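Local coordinates for protein dextranase (Pseudarthrobacter oxydans, PDB 6NZS) that catalyses the endohydrolysis of (1->6)-alpha-D-glucosidic linkages in dextran, as a member of glycosyl hydrolase family 49, at residues R475-I479 with I500-N504; D388-Y394 with P412-W418. One frame throughout, in Å; residues are numbered along the deposited sequence.

Contact 1: residues R475-I479 with I500-N504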
# COMPACT_ATOMS: atom_id res chain seq x y z
N ARG A 475 -5.39 -6.27 -17.87
CA ARG A 475 -6.66 -5.58 -17.76
C ARG A 475 -6.80 -4.98 -16.37
O ARG A 475 -6.62 -5.67 -15.36
CB ARG A 475 -7.83 -6.54 -18.02
CG ARG A 475 -9.20 -5.87 -17.98
CD ARG A 475 -10.28 -6.82 -18.49
NE ARG A 475 -11.60 -6.20 -18.54
CZ ARG A 475 -12.17 -5.72 -19.65
NH1 ARG A 475 -11.53 -5.79 -20.81
NH2 ARG A 475 -13.38 -5.18 -19.60
N PHE A 476 -7.10 -3.69 -16.32
CA PHE A 476 -7.32 -2.96 -15.08
C PHE A 476 -8.73 -2.42 -15.16
O PHE A 476 -9.01 -1.55 -15.99
CB PHE A 476 -6.32 -1.80 -14.95
CG PHE A 476 -4.89 -2.22 -15.03
CD1 PHE A 476 -4.23 -2.28 -16.25
CD2 PHE A 476 -4.19 -2.56 -13.89
CE1 PHE A 476 -2.90 -2.67 -16.33
CE2 PHE A 476 -2.87 -2.96 -13.96
CZ PHE A 476 -2.22 -3.02 -15.17
N GLU A 477 -9.63 -2.92 -14.32
CA GLU A 477 -11.04 -2.53 -14.38
C GLU A 477 -11.48 -1.96 -13.05
O GLU A 477 -11.39 -2.64 -12.02
CB GLU A 477 -11.94 -3.71 -14.78
CG GLU A 477 -13.41 -3.32 -14.79
CD GLU A 477 -14.28 -4.24 -15.62
OE1 GLU A 477 -13.74 -5.16 -16.27
OE2 GLU A 477 -15.51 -4.03 -15.61
N ASN A 478 -11.98 -0.72 -13.09
CA ASN A 478 -12.41 0.07 -11.93
C ASN A 478 -11.21 0.54 -11.13
O ASN A 478 -10.71 -0.17 -10.26
CB ASN A 478 -13.44 -0.68 -11.06
CG ASN A 478 -14.64 -1.13 -11.86
OD1 ASN A 478 -15.02 -0.49 -12.84
ND2 ASN A 478 -15.24 -2.24 -11.44
N ILE A 479 -10.72 1.73 -11.46
CA ILE A 479 -9.69 2.41 -10.68
C ILE A 479 -10.28 3.76 -10.31
O ILE A 479 -10.33 4.68 -11.15
CB ILE A 479 -8.37 2.58 -11.44
CG1 ILE A 479 -7.86 1.24 -12.01
CG2 ILE A 479 -7.33 3.20 -10.50
CD1 ILE A 479 -6.63 1.41 -12.90
N ILE A 500 -3.50 -3.89 -23.63
CA ILE A 500 -3.59 -3.33 -22.29
C ILE A 500 -4.93 -2.62 -22.21
O ILE A 500 -5.24 -1.78 -23.06
CB ILE A 500 -2.43 -2.36 -22.03
CG1 ILE A 500 -1.08 -2.98 -22.43
CG2 ILE A 500 -2.47 -1.86 -20.57
CD1 ILE A 500 -0.73 -4.26 -21.70
N HIS A 501 -5.74 -2.95 -21.21
CA HIS A 501 -7.08 -2.40 -21.10
C HIS A 501 -7.22 -1.71 -19.75
O HIS A 501 -6.95 -2.32 -18.71
CB HIS A 501 -8.12 -3.51 -21.25
CG HIS A 501 -9.48 -3.02 -21.65
ND1 HIS A 501 -9.99 -3.19 -22.92
CD2 HIS A 501 -10.42 -2.36 -20.94
CE1 HIS A 501 -11.20 -2.65 -22.97
NE2 HIS A 501 -11.49 -2.15 -21.78
N VAL A 502 -7.64 -0.45 -19.77
CA VAL A 502 -7.93 0.32 -18.56
C VAL A 502 -9.39 0.75 -18.66
O VAL A 502 -9.73 1.62 -19.48
CB VAL A 502 -7.00 1.54 -18.42
CG1 VAL A 502 -7.30 2.30 -17.13
CG2 VAL A 502 -5.54 1.11 -18.46
N LYS A 503 -10.24 0.14 -17.85
CA LYS A 503 -11.68 0.38 -17.88
C LYS A 503 -12.10 1.07 -16.59
O LYS A 503 -11.77 0.62 -15.49
CB LYS A 503 -12.46 -0.92 -18.06
CG LYS A 503 -13.96 -0.71 -18.19
CD LYS A 503 -14.69 -2.00 -18.56
CE LYS A 503 -16.17 -1.73 -18.76
NZ LYS A 503 -16.89 -2.89 -19.35
N ASN A 504 -12.85 2.16 -16.73
CA ASN A 504 -13.36 2.92 -15.58
C ASN A 504 -12.23 3.41 -14.66
O ASN A 504 -12.31 3.31 -13.43
CB ASN A 504 -14.44 2.17 -14.80
CG ASN A 504 -15.15 3.08 -13.79
OD1 ASN A 504 -15.25 4.30 -13.99
ND2 ASN A 504 -15.62 2.49 -12.69
O HOH W 1 -15.11 -3.80 -21.69
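The guanidinium of Arg475 lies flat on the imidazole of His501. The group centres are 4.2 Å apart and the planes differ by 26°. NH1 of Arg475 sits over the middle of the ring. The extended Arg475 chain, in which CG is anti to the backbone N (chi1 -177°), runs out alongside His501 and Lys503.

Charged groups fix this stack. Arg475 NE makes a salt bridge to Glu477 OE1 at 3.3 Å, almost in the guanidinium plane, and NH2 adds a weak bond to the same oxygen. The Lys503 chain lies beside Glu477, with CD 3.7 Å from Glu477 OE2. Its NZ stops short of a salt bridge to that carboxylate. One water accepts from both Lys503 NZ and Arg475 NH2. His501 NE2 bonds to Glu548 on the next strand.

The backbones form a parallel ladder. Phe476 N donates to His501 O, Lys503 N to Phe476 O, and Asn478 N to Lys503 O. Ile479 N continues it to Asn504 O at 3.0 Å.

Two amides meet beside the backbone ladder. Asn504 ND2 donates to Asn478 OD1 at 3.0 Å, in its own plane but from above the Asn478 carbonyl plane. The amides stand 81° apart. Asn478 ND2 passes the chain on to Asn430.

Apolar groups take the face of Phe476 and Val502. Phe476 CD1 is 4.3 Å from Val502 CG2, and its ring edge meets Ile500 CG2.

The neighbouring coils of the beta-helix are thus joined by an asparagine ladder, a hydrophobic interior and an outer row of mixed charges, in which Glu477 probably offsets part of the positive charge of Arg475 and Lys503.

Contact 2: residues D388-Y394 with P412-W418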
# COMPACT_ATOMS: atom_id res chain seq x y z
N ASP A 388 6.29 4.58 -2.72
CA ASP A 388 6.98 4.14 -3.92
C ASP A 388 5.97 3.34 -4.73
O ASP A 388 4.78 3.37 -4.42
CB ASP A 388 8.27 3.39 -3.57
CG ASP A 388 9.39 3.70 -4.54
OD1 ASP A 388 9.23 3.35 -5.72
OD2 ASP A 388 10.40 4.32 -4.14
N ASP A 389 6.44 2.64 -5.76
CA ASP A 389 5.58 1.75 -6.55
C ASP A 389 4.68 0.95 -5.61
O ASP A 389 5.18 0.30 -4.69
CB ASP A 389 6.44 0.73 -7.31
CG ASP A 389 7.35 1.36 -8.34
OD1 ASP A 389 6.96 2.37 -8.96
OD2 ASP A 389 8.47 0.83 -8.52
N VAL A 390 3.37 1.01 -5.84
CA VAL A 390 2.44 0.36 -4.92
C VAL A 390 2.15 -1.08 -5.35
O VAL A 390 2.30 -2.02 -4.56
CB VAL A 390 1.13 1.15 -4.74
CG1 VAL A 390 0.29 0.50 -3.63
CG2 VAL A 390 1.39 2.63 -4.43
N LEU A 391 1.67 -1.24 -6.57
CA LEU A 391 1.38 -2.55 -7.14
C LEU A 391 2.41 -2.80 -8.24
O LEU A 391 2.34 -2.20 -9.32
CB LEU A 391 -0.04 -2.61 -7.69
CG LEU A 391 -1.13 -2.39 -6.64
CD1 LEU A 391 -2.50 -2.50 -7.29
CD2 LEU A 391 -1.00 -3.38 -5.47
N LYS A 392 3.35 -3.71 -7.97
CA LYS A 392 4.43 -4.03 -8.89
C LYS A 392 3.96 -5.21 -9.74
O LYS A 392 4.00 -6.36 -9.31
CB LYS A 392 5.70 -4.32 -8.11
CG LYS A 392 6.27 -3.04 -7.48
CD LYS A 392 7.03 -3.31 -6.18
CE LYS A 392 8.38 -3.95 -6.46
NZ LYS A 392 9.30 -3.89 -5.28
N MET A 393 3.51 -4.89 -10.95
CA MET A 393 2.86 -5.86 -11.84
C MET A 393 3.93 -6.37 -12.80
O MET A 393 4.04 -5.94 -13.94
CB MET A 393 1.69 -5.20 -12.56
CG MET A 393 0.70 -4.49 -11.64
SD MET A 393 0.12 -5.50 -10.26
CE MET A 393 -0.69 -6.86 -11.12
N TYR A 394 4.73 -7.31 -12.30
CA TYR A 394 5.93 -7.75 -13.00
C TYR A 394 5.84 -9.18 -13.50
O TYR A 394 6.83 -9.69 -14.03
CB TYR A 394 7.16 -7.63 -12.09
CG TYR A 394 7.53 -6.22 -11.64
CD1 TYR A 394 6.94 -5.09 -12.20
CD2 TYR A 394 8.49 -6.04 -10.65
CE1 TYR A 394 7.29 -3.81 -11.77
CE2 TYR A 394 8.85 -4.78 -10.22
CZ TYR A 394 8.25 -3.66 -10.78
OH TYR A 394 8.63 -2.41 -10.33
N PRO A 412 4.61 5.87 -8.99
CA PRO A 412 3.22 5.76 -9.45
C PRO A 412 2.43 4.87 -8.49
O PRO A 412 2.94 4.41 -7.47
CB PRO A 412 3.39 5.05 -10.78
CG PRO A 412 4.50 4.09 -10.50
CD PRO A 412 5.47 4.87 -9.64
N VAL A 413 1.17 4.64 -8.84
CA VAL A 413 0.38 3.62 -8.14
C VAL A 413 0.70 2.23 -8.69
O VAL A 413 1.23 1.37 -7.98
CB VAL A 413 -1.12 3.96 -8.17
CG1 VAL A 413 -1.92 2.88 -7.45
CG2 VAL A 413 -1.37 5.32 -7.51
N ILE A 414 0.42 2.00 -9.97
CA ILE A 414 0.67 0.73 -10.65
C ILE A 414 1.93 0.86 -11.52
O ILE A 414 2.06 1.83 -12.27
CB ILE A 414 -0.54 0.36 -11.52
CG1 ILE A 414 -1.71 -0.06 -10.63
CG2 ILE A 414 -0.18 -0.73 -12.52
CD1 ILE A 414 -3.08 0.18 -11.26
N GLN A 415 2.83 -0.12 -11.43
CA GLN A 415 4.11 -0.11 -12.15
C GLN A 415 4.31 -1.43 -12.89
O GLN A 415 4.16 -2.49 -12.28
CB GLN A 415 5.24 0.05 -11.14
CG GLN A 415 6.65 0.06 -11.75
CD GLN A 415 6.87 1.25 -12.64
OE1 GLN A 415 6.91 1.14 -13.86
NE2 GLN A 415 6.98 2.43 -12.02
N TRP A 416 4.69 -1.36 -14.17
CA TRP A 416 5.17 -2.55 -14.87
C TRP A 416 6.45 -2.31 -15.66
O TRP A 416 6.90 -3.21 -16.38
CB TRP A 416 4.08 -3.22 -15.73
CG TRP A 416 3.66 -2.48 -16.97
CD1 TRP A 416 4.27 -2.48 -18.19
CD2 TRP A 416 2.50 -1.64 -17.10
NE1 TRP A 416 3.56 -1.69 -19.07
CE2 TRP A 416 2.47 -1.16 -18.43
CE3 TRP A 416 1.47 -1.26 -16.22
CZ2 TRP A 416 1.46 -0.32 -18.90
CZ3 TRP A 416 0.47 -0.41 -16.69
CH2 TRP A 416 0.48 0.05 -18.02
N GLY A 417 7.06 -1.14 -15.52
CA GLY A 417 8.29 -0.81 -16.23
C GLY A 417 9.56 -1.11 -15.46
O GLY A 417 9.65 -2.14 -14.77
N TRP A 418 10.54 -0.21 -15.58
CA TRP A 418 11.89 -0.28 -15.00
C TRP A 418 12.85 -1.18 -15.77
O TRP A 418 14.06 -0.91 -15.80
CB TRP A 418 11.91 -0.66 -13.51
CG TRP A 418 11.32 0.36 -12.55
CD1 TRP A 418 10.26 0.16 -11.70
CD2 TRP A 418 11.79 1.69 -12.30
NE1 TRP A 418 10.04 1.29 -10.96
CE2 TRP A 418 10.96 2.25 -11.30
CE3 TRP A 418 12.82 2.48 -12.83
CZ2 TRP A 418 11.13 3.54 -10.82
CZ3 TRP A 418 12.99 3.77 -12.34
CH2 TRP A 418 12.14 4.29 -11.35
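Asp389 uses its two carboxylate oxygens on two different partners. OD1 accepts from Gln415 NE2 at 3.1 Å. The bond is nearly straight at the hydrogen, but it comes from above the carboxylate plane. OD2 accepts from Trp418 NE1 at 2.9 Å, on the syn side. CG of Asp389 stands beside the backbone N (chi1 -64°), which brings the carboxylate over the CB and CG of Gln415. Just before it, Asp388 OD1 accepts from the backbone N of Asp389 and so ties down the main chain here. With an alanine here, Gln415 NE2 would probably lose one of its acceptors, though not Asn451, and the indole N-H of Trp418 would be likely to lose its mate.

Val390 N and Leu391 N both donate to Val413 O, each at 3.0 Å. Leu391 O then accepts from Gln415 N. On the buried face, Leu391 CD1 packs on Ile414 CG1 at 4.2 Å. Lys392 turns its amine to Asp369, in a salt bridge on the preceding coil.

Met393 N bonds to Gln415 O at 2.8 Å. Its side chain bends inward, and CG lies on Ile414 CG2. Met393 O is buried against Trp416 CB and finds no hydrogen-bond partner in the model.

Tyr394 crosses Gln415. Its OH is 3.5 Å from Gln415 CG and 3.3 Å from Trp418 CD1, at the edge of the indole. Lys392 CB touches one face of the tyrosine ring, and Arg421 makes a cation-pi contact with it.

Short parallel strands on successive coils, apolar inside and polar outside, mark the parallel beta-helix of family 49. The acids Asp369, Asp388 and Asp389 gather here beside aromatic rings, which is consistent with a carbohydrate-binding cleft.

Overall arrangement
Both contacts join successive coils of the same parallel beta-helix, but on different walls. Contact 2 closes before contact 1 opens along the chain, and their centres are about 15 Å apart. They meet across the hydrophobic interior. Phe476 CE2 lies 3.8 Å from Ile414 CG2, and Phe476 CZ is 4.0 Å from Trp416 CZ3. Ile479 CD1 reaches Ile414 CD1 at 4.1 Å. Leu450 touches Ile414 as well as Phe476, Ile479 and Val502, so it packs against both. The polar rows face outward: the Arg475-His501 stack belongs to contact 1, while the acidic and aromatic cluster, probably near the dextran-binding cleft, belongs to contact 2.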